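Local coordinates for ORC1-type DNA replication protein 2 (Aeropyrum pernix, PDB 1W5S) that binds DNA and takes part in regulating its replication, joining an N-terminal ATP-binding AAA+ domain to a C-terminal winged-helix domain, at residues L165-E170 against I180-V185; I156-L161 against R196-Q201; T86-Y91 against E136-L141; G112-V117 against V130-V135. All blocks are in the same frame, centred on the assembly; numbering follows the deposited sequence.

Contact 1 of 4, residues L165-E170 against I180-V185; sequences LRVHEE and IGFLLV
Strand 180-186, the middle strand of the parallel AAA+ sheet, is covered here by the end of helix 158-165 and the turn after it: Leu165, Val167 and His168 pack on Ile180, Phe182 and Leu184. Leu165 CD1 stands over the Phe182 ring, 3.5 Å from its centroid and 11° off the normal, a CH-pi contact that presents one methyl almost evenly to all six ring carbons. Val167 CG2 meets the same ring differently, in plane at its edge, 4.0 Å from Phe182 CE1. The other Val167 methyl, CG1, reaches Ile180 CD1 at 4.3 Å. The covering segment runs nearly antiparallel to the strand, as befits the helical layer of a beta-alpha-beta crossover, here the one leading from strand 139-145 to its neighbour 180-186. Phe147 lies against both Leu165 and Leu184, while Val142 of strand 139-145 touches Ile180 and Phe182. The polar link is at the strand's start, where His168 NE2 donates to Ile180 O at 2.8 Å, nearly straight at 171°. The oxygen lies in the imidazole plane and is met on a lone pair. CG of His168 sits beside its backbone N (chi1 -47°), which swings the ring toward the strand. Replacing His168 by an alanine would probably leave the Ile180 carbonyl without this donor and open a gap beside Ile180 CB. Val167 CG2 also lies over one face of the imidazole.

Contact 2 of 4, residues I156-L161 against R196-Q201; sequences IAAEDL and REKIPQ
Lys198 NZ approaches Ile156 O at 3.5 Å, a long polar contact, while its hydrogen bond goes to Leu151 O, so the ammonium sits near two backbone carbonyls. Bends at chi2 (104°) and chi4 (-51°) fold the lysine chain back to reach them, and Leu161 CD2 lies 4.0 Å from NZ. Nearer the backbone, Ala158 CB packs on Lys198 O at 3.6 Å and beside Lys198 CG. Ile199 supplies the apolar half through one methyl: CG2 touches Leu161 CB at 3.8 Å and Ala158 O at 3.6 Å. At the helix start, Asp160 OD2 accepts Ala157 N at 3.0 Å, the half of a capping box still possible with alanine as N-cap. The contact thus sets the first turn of helix 158-165 against the junction of helices 190-198 and 200-203 in the AAA+ domain. Tyr162, one turn on, touches Ile199 and Pro200, and helix 148-151 packs against Ile156 and Leu161.

Contact 3 of 4, residues T86-Y91 against E136-L141; sequences TVKQAY and ENHYLL
Val87, Lys88 and Gln89 pair in parallel with Tyr139, Leu140 and Leu141, joining strand 87-93, an outermost strand of the 51432-ordered AAA+ sheet, to strand 139-145. Four backbone hydrogen bonds hold the ladder. Tyr139 N donates to Thr86 O at 2.9 Å, and Lys88 N to Tyr139 O at a short 2.6 Å. Lys88 then accepts from the same strand, its O taking Leu141 N at 2.8 Å, and Ala90 N closes the series on Leu141 O at 3.0 Å. Between these bonds run CA-H...O contacts, from Val87 CA to Tyr139 O, Leu140 CA to Lys88 O and Gln89 CA to Leu141 O. Apolar packing differs on the two faces. On that of Val87, which touches helix 65-82, Val87 CG2 lies alongside Leu141 CB at 3.8 Å. On the other, Leu140 CD1 reaches Ala90 CB at 4.0 Å, and Ile107 of helix 100-111 touches both residues. Lys88 also rises on this side, its NZ hydrogen-bonded to Thr111 O. The aromatic contact comes just before the strands, where helix 122-136 ends in a Schellman motif at Asn137. The His138 ring lies between Glu136 CB and Thr86 CG2, one over each face. Thr86 keeps OG1 beside its backbone N (chi1 -50°), which turns CG2 onto the imidazole, 3.9 Å from the His138 centroid and offset toward CD2.

Contact 4 of 4, residues G112-V117 against V130-V135; sequences GYPIQV and VDNLYV
Tyr113, its CG turned beside the backbone N (chi1 -60°), lays one face of its ring over Asn132, whose CB makes a CH-pi contact 4.0 Å from the ring centroid and 27° off the normal. The Asn132 amide continues under the tyrosine's CB end, its plane only 15° from that of the ring. From there OD1 comes 3.8 Å from Pro114 CD, and ND2 lies 3.4 Å from Ile115 CG1. Leu133 meets the aromatic ring at its edge instead, CD1 lying in plane at 3.7 Å from Tyr113 CE1 and close to the hydroxyl. Further bonds position this first shell. Asn132 ND2 is hydrogen-bonded to Ala128 O one turn back in its own helix, which fixes the amide's rotation, and Tyr113 OH pairs with His138 ND1. Pro114 centres an inverse gamma turn, closed by Ile115 N to Tyr113 O at 2.7 Å, that brings Tyr113 and Ile115 to Asn132 together. With a leucine in place of Tyr113, His138 ND1 would probably lose its hydroxyl partner and Asn132 CB its flat cover. The contact fastens the loop leaving helix 100-111 onto helix 122-136, where Leu129 also touches Tyr113 and Ile115, while Leu133 reaches on to Ile180 of strand 180-186.

Contacts 1 and 3 share the parallel sheet, joined by a probable hydrogen bond from Gly181 N to Leu140 O (3.0 Å). Contact 4 leads directly into contact 3, with His138 N 3.0 Å from Leu133 O where helix 122-136 gives way to strand 139-145. Leu133 CD2 also packs on Ile180 CG1 at 3.5 Å, tying contact 4 to contact 1. Contact 2 touches only contact 1, through Leu165 CD2 and Ile199 CD1 (4.2 Å) among others, and its centre is about 24 Å from that of contact 3. The nucleotide lies farther off: the Leu184 side chain of contact 1 is about 10 Å from that of ATP-binding Lys65 and about 13 Å from bound ADP.

Contact 1 of 4, residues L165-E170 against I180-V185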
loop_
_atom_site.group_PDB
_atom_site.type_symbol
_atom_site.label_atom_id
_atom_site.label_comp_id
_atom_site.label_asym_id
_atom_site.label_seq_id
_atom_site.Cartn_x
_atom_site.Cartn_y
_atom_site.Cartn_z
ATOM N N LEU A 165 -19.365 4.901 -1.542
ATOM C CA LEU A 165 -18.422 5.968 -1.864
ATOM C C LEU A 165 -19.073 7.203 -2.430
ATOM O O LEU A 165 -18.447 8.235 -2.449
ATOM C CB LEU A 165 -17.370 5.468 -2.809
ATOM C CG LEU A 165 -16.034 4.986 -2.298
ATOM C CD1 LEU A 165 -15.805 4.974 -0.813
ATOM C CD2 LEU A 165 -15.623 3.676 -2.970
ATOM N N ARG A 166 -20.296 7.090 -2.925
ATOM C CA ARG A 166 -21.110 8.255 -3.176
ATOM C C ARG A 166 -22.358 8.218 -2.315
ATOM O O ARG A 166 -23.446 8.473 -2.798
ATOM C CB ARG A 166 -21.532 8.404 -4.629
ATOM C CG ARG A 166 -20.511 8.074 -5.673
ATOM C CD ARG A 166 -21.033 6.983 -6.547
ATOM N NE ARG A 166 -21.482 7.457 -7.862
ATOM C CZ ARG A 166 -22.705 7.304 -8.383
ATOM N NH1 ARG A 166 -23.684 6.683 -7.723
ATOM N NH2 ARG A 166 -22.944 7.787 -9.595
ATOM N N VAL A 167 -22.163 7.948 -1.028
ATOM C CA VAL A 167 -23.196 8.151 -0.010
ATOM C C VAL A 167 -24.075 9.361 -0.209
ATOM O O VAL A 167 -25.286 9.247 -0.177
ATOM C CB VAL A 167 -22.677 8.428 1.409
ATOM C CG1 VAL A 167 -23.523 7.600 2.434
ATOM C CG2 VAL A 167 -21.230 8.328 1.520
ATOM N N HIS A 168 -23.439 10.509 -0.363
ATOM C CA HIS A 168 -24.136 11.808 -0.356
ATOM C C HIS A 168 -25.016 11.990 -1.578
ATOM O O HIS A 168 -26.000 12.688 -1.506
ATOM C CB HIS A 168 -23.139 12.939 -0.209
ATOM C CG HIS A 168 -22.148 12.700 0.888
ATOM N ND1 HIS A 168 -22.530 12.561 2.207
ATOM C CD2 HIS A 168 -20.799 12.518 0.862
ATOM C CE1 HIS A 168 -21.464 12.344 2.958
ATOM N NE2 HIS A 168 -20.392 12.311 2.166
ATOM N N GLU A 169 -24.733 11.305 -2.671
ATOM C CA GLU A 169 -25.668 11.364 -3.801
ATOM C C GLU A 169 -26.959 10.607 -3.539
ATOM O O GLU A 169 -27.971 10.962 -4.101
ATOM C CB GLU A 169 -25.036 10.858 -5.081
ATOM C CG GLU A 169 -23.952 11.742 -5.587
ATOM C CD GLU A 169 -23.466 11.344 -6.989
ATOM O OE1 GLU A 169 -22.514 11.989 -7.485
ATOM O OE2 GLU A 169 -24.029 10.403 -7.624
ATOM N N GLU A 170 -26.918 9.591 -2.667
ATOM C CA GLU A 170 -28.043 8.622 -2.516
ATOM C C GLU A 170 -28.708 8.744 -1.161
ATOM O O GLU A 170 -29.906 8.421 -1.031
ATOM C CB GLU A 170 -27.554 7.169 -2.593
ATOM C CG GLU A 170 -27.427 6.503 -3.966
ATOM C CD GLU A 170 -26.772 5.084 -3.817
ATOM O OE1 GLU A 170 -26.195 4.548 -4.807
ATOM O OE2 GLU A 170 -26.842 4.518 -2.687
ATOM N N ILE A 180 -19.248 12.428 5.530
ATOM C CA ILE A 180 -18.383 11.240 5.378
ATOM C C ILE A 180 -17.415 11.428 4.208
ATOM O O ILE A 180 -17.843 11.649 3.086
ATOM C CB ILE A 180 -19.195 9.974 5.172
ATOM C CG1 ILE A 180 -20.294 9.851 6.256
ATOM C CG2 ILE A 180 -18.273 8.795 5.201
ATOM C CD1 ILE A 180 -21.405 8.846 5.912
ATOM N N GLY A 181 -16.130 11.394 4.491
ATOM C CA GLY A 181 -15.121 11.305 3.476
ATOM C C GLY A 181 -14.395 10.002 3.560
ATOM O O GLY A 181 -14.518 9.214 4.547
ATOM N N PHE A 182 -13.619 9.720 2.518
ATOM C CA PHE A 182 -12.883 8.471 2.484
ATOM C C PHE A 182 -11.436 8.657 2.045
ATOM O O PHE A 182 -11.122 9.509 1.206
ATOM C CB PHE A 182 -13.559 7.485 1.541
ATOM C CG PHE A 182 -14.998 7.172 1.866
ATOM C CD1 PHE A 182 -16.014 7.945 1.387
ATOM C CD2 PHE A 182 -15.331 6.042 2.565
ATOM C CE1 PHE A 182 -17.323 7.619 1.688
ATOM C CE2 PHE A 182 -16.685 5.732 2.846
ATOM C CZ PHE A 182 -17.636 6.508 2.409
ATOM N N LEU A 183 -10.562 7.835 2.641
ATOM C CA LEU A 183 -9.147 7.761 2.276
ATOM C C LEU A 183 -8.892 6.324 1.869
ATOM O O LEU A 183 -8.943 5.454 2.730
ATOM C CB LEU A 183 -8.231 8.125 3.443
ATOM C CG LEU A 183 -6.899 8.856 3.152
ATOM C CD1 LEU A 183 -5.975 8.897 4.327
ATOM C CD2 LEU A 183 -6.176 8.448 1.896
ATOM N N LEU A 184 -8.720 6.098 0.555
ATOM C CA LEU A 184 -8.429 4.778 0.009
ATOM C C LEU A 184 -6.932 4.600 0.011
ATOM O O LEU A 184 -6.146 5.568 -0.274
ATOM C CB LEU A 184 -8.953 4.610 -1.397
ATOM C CG LEU A 184 -10.379 5.135 -1.627
ATOM C CD1 LEU A 184 -10.754 4.901 -3.118
ATOM C CD2 LEU A 184 -11.404 4.493 -0.648
ATOM N N VAL A 185 -6.558 3.412 0.488
ATOM C CA VAL A 185 -5.203 2.960 0.506
ATOM C C VAL A 185 -5.127 1.657 -0.288
ATOM O O VAL A 185 -5.762 0.689 0.111
ATOM C CB VAL A 185 -4.721 2.762 1.934
ATOM C CG1 VAL A 185 -3.341 2.276 1.902
ATOM C CG2 VAL A 185 -4.729 4.096 2.682
#

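Contact 2 of 4, residues I156-L161 against R196-Q201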
loop_
_atom_site.group_PDB
_atom_site.type_symbol
_atom_site.label_atom_id
_atom_site.label_comp_id
_atom_site.label_asym_id
_atom_site.label_seq_id
_atom_site.Cartn_x
_atom_site.Cartn_y
_atom_site.Cartn_z
ATOM N N ILE A 156 -18.526 -8.195 -3.297
ATOM C CA ILE A 156 -18.810 -6.749 -3.245
ATOM C C ILE A 156 -19.062 -6.289 -4.665
ATOM O O ILE A 156 -18.166 -6.348 -5.472
ATOM C CB ILE A 156 -17.610 -5.918 -2.677
ATOM C CG1 ILE A 156 -17.510 -6.059 -1.157
ATOM C CG2 ILE A 156 -17.772 -4.415 -2.975
ATOM C CD1 ILE A 156 -16.112 -5.873 -0.597
ATOM N N ALA A 157 -20.272 -5.828 -4.956
ATOM C CA ALA A 157 -20.644 -5.349 -6.293
ATOM C C ALA A 157 -20.368 -3.859 -6.520
ATOM O O ALA A 157 -20.280 -3.061 -5.587
ATOM C CB ALA A 157 -22.112 -5.627 -6.553
ATOM N N ALA A 158 -20.287 -3.488 -7.796
ATOM C CA ALA A 158 -20.042 -2.084 -8.175
ATOM C C ALA A 158 -20.999 -1.146 -7.445
ATOM O O ALA A 158 -20.629 -0.071 -6.951
ATOM C CB ALA A 158 -20.195 -1.904 -9.690
ATOM N N GLU A 159 -22.244 -1.576 -7.405
ATOM C CA GLU A 159 -23.319 -0.802 -6.822
ATOM C C GLU A 159 -23.170 -0.642 -5.294
ATOM O O GLU A 159 -23.590 0.366 -4.735
ATOM C CB GLU A 159 -24.656 -1.428 -7.246
ATOM C CG GLU A 159 -25.626 -1.676 -6.111
ATOM C CD GLU A 159 -26.829 -2.507 -6.522
ATOM O OE1 GLU A 159 -27.875 -2.372 -5.844
ATOM O OE2 GLU A 159 -26.719 -3.288 -7.513
ATOM N N ASP A 160 -22.551 -1.616 -4.629
ATOM C CA ASP A 160 -22.196 -1.492 -3.215
ATOM C C ASP A 160 -21.099 -0.438 -3.020
ATOM O O ASP A 160 -21.171 0.391 -2.118
ATOM C CB ASP A 160 -21.711 -2.830 -2.648
ATOM C CG ASP A 160 -22.780 -3.909 -2.701
ATOM O OD1 ASP A 160 -23.967 -3.597 -2.409
ATOM O OD2 ASP A 160 -22.438 -5.070 -3.029
ATOM N N LEU A 161 -20.073 -0.477 -3.859
ATOM C CA LEU A 161 -19.002 0.481 -3.760
ATOM C C LEU A 161 -19.550 1.880 -4.019
ATOM O O LEU A 161 -19.192 2.841 -3.339
ATOM C CB LEU A 161 -17.903 0.115 -4.742
ATOM C CG LEU A 161 -16.579 -0.551 -4.331
ATOM C CD1 LEU A 161 -16.515 -1.139 -2.946
ATOM C CD2 LEU A 161 -16.182 -1.575 -5.395
ATOM N N ARG A 196 -11.618 2.405 -12.471
ATOM C CA ARG A 196 -12.191 2.908 -13.729
ATOM C C ARG A 196 -13.088 1.846 -14.422
ATOM O O ARG A 196 -14.045 2.211 -15.102
ATOM C CB ARG A 196 -11.086 3.373 -14.686
ATOM C CG ARG A 196 -10.498 4.758 -14.373
ATOM C CD ARG A 196 -9.544 5.260 -15.482
ATOM N NE ARG A 196 -8.312 4.477 -15.535
ATOM C CZ ARG A 196 -7.252 4.673 -14.735
ATOM N NH1 ARG A 196 -6.185 3.887 -14.859
ATOM N NH2 ARG A 196 -7.247 5.641 -13.796
ATOM N N GLU A 197 -12.757 0.548 -14.260
ATOM C CA GLU A 197 -13.598 -0.568 -14.769
ATOM C C GLU A 197 -14.891 -0.661 -13.955
ATOM O O GLU A 197 -15.988 -0.655 -14.496
ATOM C CB GLU A 197 -12.876 -1.942 -14.715
ATOM C CG GLU A 197 -11.921 -2.273 -15.855
ATOM C CD GLU A 197 -11.189 -3.646 -15.671
ATOM O OE1 GLU A 197 -11.870 -4.713 -15.793
ATOM O OE2 GLU A 197 -9.938 -3.660 -15.426
ATOM N N LYS A 198 -14.752 -0.718 -12.642
ATOM C CA LYS A 198 -15.893 -1.022 -11.767
ATOM C C LYS A 198 -16.682 0.215 -11.376
ATOM O O LYS A 198 -17.907 0.217 -11.408
ATOM C CB LYS A 198 -15.378 -1.707 -10.499
ATOM C CG LYS A 198 -16.242 -2.808 -9.948
ATOM C CD LYS A 198 -15.672 -4.237 -10.238
ATOM C CE LYS A 198 -16.193 -5.285 -9.174
ATOM N NZ LYS A 198 -15.974 -4.822 -7.742
ATOM N N ILE A 199 -15.993 1.263 -10.961
ATOM C CA ILE A 199 -16.682 2.426 -10.457
ATOM C C ILE A 199 -16.108 3.721 -11.025
ATOM O O ILE A 199 -15.614 4.568 -10.284
ATOM C CB ILE A 199 -16.663 2.458 -8.905
ATOM C CG1 ILE A 199 -15.277 2.138 -8.373
ATOM C CG2 ILE A 199 -17.655 1.443 -8.331
ATOM C CD1 ILE A 199 -15.145 2.432 -6.932
ATOM N N PRO A 200 -16.224 3.905 -12.348
ATOM C CA PRO A 200 -15.598 5.079 -12.947
ATOM C C PRO A 200 -16.205 6.386 -12.447
ATOM O O PRO A 200 -15.527 7.392 -12.456
ATOM C CB PRO A 200 -15.869 4.895 -14.424
ATOM C CG PRO A 200 -17.141 4.068 -14.479
ATOM C CD PRO A 200 -16.956 3.109 -13.353
ATOM N N GLN A 201 -17.454 6.367 -11.995
ATOM C CA GLN A 201 -18.110 7.576 -11.523
ATOM C C GLN A 201 -17.458 8.086 -10.205
ATOM O O GLN A 201 -17.530 9.279 -9.885
ATOM C CB GLN A 201 -19.641 7.348 -11.381
ATOM C CG GLN A 201 -20.481 7.580 -12.692
ATOM C CD GLN A 201 -21.864 6.811 -12.739
ATOM O OE1 GLN A 201 -22.942 7.367 -12.429
ATOM N NE2 GLN A 201 -21.816 5.540 -13.168
#

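Contact 3 of 4, residues T86-Y91 against E136-L141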
loop_
_atom_site.group_PDB
_atom_site.type_symbol
_atom_site.label_atom_id
_atom_site.label_comp_id
_atom_site.label_asym_id
_atom_site.label_seq_id
_atom_site.Cartn_x
_atom_site.Cartn_y
_atom_site.Cartn_z
ATOM N N THR A 86 -15.069 18.648 15.282
ATOM C CA THR A 86 -15.342 17.182 15.546
ATOM C C THR A 86 -15.310 16.165 14.341
ATOM O O THR A 86 -16.365 15.780 13.796
ATOM C CB THR A 86 -16.536 16.810 16.472
ATOM O OG1 THR A 86 -16.489 17.542 17.669
ATOM C CG2 THR A 86 -16.400 15.347 16.955
ATOM N N VAL A 87 -14.107 15.711 13.973
ATOM C CA VAL A 87 -14.024 14.581 12.993
ATOM C C VAL A 87 -13.631 13.257 13.616
ATOM O O VAL A 87 -12.651 13.156 14.333
ATOM C CB VAL A 87 -13.272 14.883 11.641
ATOM C CG1 VAL A 87 -12.395 16.066 11.721
ATOM C CG2 VAL A 87 -12.593 13.666 11.027
ATOM N N LYS A 88 -14.489 12.262 13.389
ATOM C CA LYS A 88 -14.243 10.919 13.861
ATOM C C LYS A 88 -13.489 10.128 12.793
ATOM O O LYS A 88 -13.566 10.443 11.581
ATOM C CB LYS A 88 -15.539 10.216 14.177
ATOM C CG LYS A 88 -16.385 10.985 15.144
ATOM C CD LYS A 88 -16.494 10.349 16.440
ATOM C CE LYS A 88 -17.622 9.381 16.454
ATOM N NZ LYS A 88 -17.637 8.873 17.841
ATOM N N GLN A 89 -12.767 9.114 13.283
ATOM C CA GLN A 89 -11.865 8.305 12.492
ATOM C C GLN A 89 -12.440 6.897 12.464
ATOM O O GLN A 89 -12.857 6.367 13.511
ATOM C CB GLN A 89 -10.486 8.294 13.138
ATOM C CG GLN A 89 -10.201 9.601 13.782
ATOM C CD GLN A 89 -8.812 9.734 14.374
ATOM O OE1 GLN A 89 -7.818 9.243 13.826
ATOM N NE2 GLN A 89 -8.732 10.460 15.488
ATOM N N ALA A 90 -12.500 6.316 11.264
ATOM C CA ALA A 90 -12.733 4.876 11.092
ATOM C C ALA A 90 -11.675 4.310 10.172
ATOM O O ALA A 90 -11.289 4.926 9.190
ATOM C CB ALA A 90 -14.101 4.605 10.558
ATOM N N TYR A 91 -11.198 3.145 10.520
ATOM C CA TYR A 91 -10.188 2.427 9.798
ATOM C C TYR A 91 -10.769 1.088 9.485
ATOM O O TYR A 91 -11.209 0.403 10.379
ATOM C CB TYR A 91 -8.937 2.227 10.685
ATOM C CG TYR A 91 -7.936 1.358 10.005
ATOM C CD1 TYR A 91 -7.173 1.860 8.961
ATOM C CD2 TYR A 91 -7.804 -0.007 10.347
ATOM C CE1 TYR A 91 -6.253 1.048 8.272
ATOM C CE2 TYR A 91 -6.863 -0.837 9.679
ATOM C CZ TYR A 91 -6.102 -0.316 8.653
ATOM O OH TYR A 91 -5.256 -1.135 7.935
ATOM N N GLU A 136 -25.481 14.398 15.893
ATOM C CA GLU A 136 -24.328 14.787 16.703
ATOM C C GLU A 136 -23.563 16.001 16.224
ATOM O O GLU A 136 -22.758 16.517 16.961
ATOM C CB GLU A 136 -23.346 13.627 16.774
ATOM C CG GLU A 136 -24.004 12.400 17.307
ATOM C CD GLU A 136 -23.792 12.166 18.781
ATOM O OE1 GLU A 136 -24.140 11.056 19.262
ATOM O OE2 GLU A 136 -23.268 13.076 19.462
ATOM N N ASN A 137 -23.795 16.410 14.988
ATOM C CA ASN A 137 -22.955 17.344 14.304
ATOM C C ASN A 137 -21.481 16.928 14.348
ATOM O O ASN A 137 -20.577 17.686 14.808
ATOM C CB ASN A 137 -23.156 18.744 14.868
ATOM C CG ASN A 137 -22.374 19.800 14.097
ATOM O OD1 ASN A 137 -21.940 19.592 12.956
ATOM N ND2 ASN A 137 -22.179 20.925 14.735
ATOM N N HIS A 138 -21.246 15.702 13.874
ATOM C CA HIS A 138 -19.937 15.133 13.772
ATOM C C HIS A 138 -19.695 14.863 12.321
ATOM O O HIS A 138 -20.619 14.715 11.568
ATOM C CB HIS A 138 -19.844 13.764 14.509
ATOM C CG HIS A 138 -19.875 13.829 15.994
ATOM N ND1 HIS A 138 -19.941 12.691 16.771
ATOM C CD2 HIS A 138 -19.899 14.877 16.859
ATOM C CE1 HIS A 138 -19.964 13.031 18.058
ATOM N NE2 HIS A 138 -19.932 14.353 18.137
ATOM N N TYR A 139 -18.408 14.746 11.978
ATOM C CA TYR A 139 -17.929 14.342 10.684
ATOM C C TYR A 139 -17.153 13.048 10.825
ATOM O O TYR A 139 -16.531 12.830 11.853
ATOM C CB TYR A 139 -16.983 15.389 10.158
ATOM C CG TYR A 139 -17.657 16.702 9.901
ATOM C CD1 TYR A 139 -17.698 17.663 10.868
ATOM C CD2 TYR A 139 -18.284 16.952 8.687
ATOM C CE1 TYR A 139 -18.359 18.838 10.661
ATOM C CE2 TYR A 139 -18.877 18.135 8.440
ATOM C CZ TYR A 139 -18.912 19.091 9.440
ATOM O OH TYR A 139 -19.544 20.305 9.228
ATOM N N LEU A 140 -17.206 12.200 9.802
ATOM C CA LEU A 140 -16.499 10.924 9.799
ATOM C C LEU A 140 -15.539 10.814 8.581
ATOM O O LEU A 140 -15.934 10.956 7.402
ATOM C CB LEU A 140 -17.521 9.781 9.774
ATOM C CG LEU A 140 -17.043 8.333 9.770
ATOM C CD1 LEU A 140 -16.280 7.932 11.083
ATOM C CD2 LEU A 140 -18.180 7.455 9.530
ATOM N N LEU A 141 -14.288 10.511 8.882
ATOM C CA LEU A 141 -13.286 10.266 7.872
ATOM C C LEU A 141 -12.934 8.796 7.956
ATOM O O LEU A 141 -12.426 8.320 8.987
ATOM C CB LEU A 141 -12.107 11.190 8.122
ATOM C CG LEU A 141 -11.035 11.375 7.078
ATOM C CD1 LEU A 141 -11.529 11.105 5.654
ATOM C CD2 LEU A 141 -10.509 12.776 7.210
#

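Contact 4 of 4, residues G112-V117 against V130-V135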
loop_
_atom_site.group_PDB
_atom_site.type_symbol
_atom_site.label_atom_id
_atom_site.label_comp_id
_atom_site.label_asym_id
_atom_site.label_seq_id
_atom_site.Cartn_x
_atom_site.Cartn_y
_atom_site.Cartn_z
ATOM N N GLY A 112 -18.892 4.357 17.978
ATOM C CA GLY A 112 -19.574 4.281 19.253
ATOM C C GLY A 112 -21.042 4.672 19.216
ATOM O O GLY A 112 -21.686 4.703 20.233
ATOM N N TYR A 113 -21.593 5.004 18.060
ATOM C CA TYR A 113 -23.020 5.327 17.953
ATOM C C TYR A 113 -23.982 4.163 18.145
ATOM O O TYR A 113 -23.709 3.052 17.812
ATOM C CB TYR A 113 -23.324 5.936 16.597
ATOM C CG TYR A 113 -22.591 7.199 16.273
ATOM C CD1 TYR A 113 -22.292 7.509 14.946
ATOM C CD2 TYR A 113 -22.251 8.128 17.249
ATOM C CE1 TYR A 113 -21.676 8.683 14.590
ATOM C CE2 TYR A 113 -21.611 9.324 16.897
ATOM C CZ TYR A 113 -21.318 9.584 15.544
ATOM O OH TYR A 113 -20.688 10.755 15.141
ATOM N N PRO A 114 -25.166 4.428 18.690
ATOM C CA PRO A 114 -26.057 3.288 18.948
ATOM C C PRO A 114 -26.769 2.796 17.691
ATOM O O PRO A 114 -27.956 2.838 17.595
ATOM C CB PRO A 114 -27.075 3.881 19.937
ATOM C CG PRO A 114 -26.474 5.233 20.334
ATOM C CD PRO A 114 -25.752 5.685 19.159
ATOM N N ILE A 115 -26.046 2.326 16.715
ATOM C CA ILE A 115 -26.706 1.917 15.479
ATOM C C ILE A 115 -26.899 0.415 15.486
ATOM O O ILE A 115 -25.941 -0.300 15.443
ATOM C CB ILE A 115 -25.892 2.390 14.249
ATOM C CG1 ILE A 115 -25.924 3.920 14.195
ATOM C CG2 ILE A 115 -26.475 1.801 12.994
ATOM C CD1 ILE A 115 -24.968 4.502 13.271
ATOM N N GLN A 116 -28.146 -0.027 15.590
ATOM C CA GLN A 116 -28.559 -1.380 15.211
ATOM C C GLN A 116 -27.845 -1.922 13.943
ATOM O O GLN A 116 -27.891 -1.330 12.852
ATOM C CB GLN A 116 -30.084 -1.413 15.040
ATOM C CG GLN A 116 -30.828 -2.306 16.049
ATOM C CD GLN A 116 -30.719 -3.788 15.663
ATOM O OE1 GLN A 116 -31.126 -4.702 16.418
ATOM N NE2 GLN A 116 -30.158 -4.033 14.485
ATOM N N VAL A 117 -27.152 -3.036 14.134
ATOM C CA VAL A 117 -26.262 -3.616 13.156
ATOM C C VAL A 117 -26.619 -5.089 12.969
ATOM O O VAL A 117 -26.592 -5.586 11.858
ATOM C CB VAL A 117 -24.794 -3.420 13.600
ATOM C CG1 VAL A 117 -23.936 -4.461 13.060
ATOM C CG2 VAL A 117 -24.246 -2.036 13.141
ATOM N N VAL A 130 -25.662 8.216 8.574
ATOM C CA VAL A 130 -25.839 9.569 8.108
ATOM C C VAL A 130 -26.693 10.395 9.106
ATOM O O VAL A 130 -26.375 11.563 9.421
ATOM C CB VAL A 130 -26.406 9.577 6.630
ATOM C CG1 VAL A 130 -26.970 10.927 6.226
ATOM C CG2 VAL A 130 -25.285 9.177 5.652
ATOM N N ASP A 131 -27.739 9.775 9.637
ATOM C CA ASP A 131 -28.549 10.445 10.586
ATOM C C ASP A 131 -27.830 10.709 11.923
ATOM O O ASP A 131 -27.977 11.780 12.483
ATOM C CB ASP A 131 -29.891 9.717 10.762
ATOM C CG ASP A 131 -31.063 10.704 10.928
ATOM O OD1 ASP A 131 -31.242 11.568 10.029
ATOM O OD2 ASP A 131 -31.777 10.635 11.957
ATOM N N ASN A 132 -27.019 9.787 12.425
ATOM C CA ASN A 132 -26.322 10.053 13.715
ATOM C C ASN A 132 -25.306 11.186 13.649
ATOM O O ASN A 132 -25.117 11.937 14.609
ATOM C CB ASN A 132 -25.584 8.811 14.243
ATOM C CG ASN A 132 -26.428 8.001 15.154
ATOM O OD1 ASN A 132 -26.442 8.224 16.357
ATOM N ND2 ASN A 132 -27.184 7.065 14.576
ATOM N N LEU A 133 -24.645 11.266 12.522
ATOM C CA LEU A 133 -23.651 12.286 12.253
ATOM C C LEU A 133 -24.336 13.662 12.202
ATOM O O LEU A 133 -23.811 14.672 12.706
ATOM C CB LEU A 133 -22.986 11.961 10.897
ATOM C CG LEU A 133 -21.570 11.359 10.636
ATOM C CD1 LEU A 133 -20.740 10.881 11.818
ATOM C CD2 LEU A 133 -21.649 10.307 9.505
ATOM N N TYR A 134 -25.493 13.733 11.556
ATOM C CA TYR A 134 -26.317 14.944 11.667
ATOM C C TYR A 134 -26.723 15.173 13.111
ATOM O O TYR A 134 -26.460 16.224 13.665
ATOM C CB TYR A 134 -27.558 14.865 10.771
ATOM C CG TYR A 134 -28.593 15.896 11.100
ATOM C CD1 TYR A 134 -28.347 17.247 10.867
ATOM C CD2 TYR A 134 -29.787 15.539 11.675
ATOM C CE1 TYR A 134 -29.276 18.187 11.172
ATOM C CE2 TYR A 134 -30.751 16.481 11.993
ATOM C CZ TYR A 134 -30.508 17.798 11.735
ATOM O OH TYR A 134 -31.402 18.742 12.071
ATOM N N VAL A 135 -27.355 14.209 13.745
ATOM C CA VAL A 135 -27.797 14.455 15.124
ATOM C C VAL A 135 -26.657 14.998 16.018
ATOM O O VAL A 135 -26.837 15.968 16.771
ATOM C CB VAL A 135 -28.461 13.194 15.760
ATOM C CG1 VAL A 135 -28.587 13.324 17.302
ATOM C CG2 VAL A 135 -29.847 12.965 15.121
#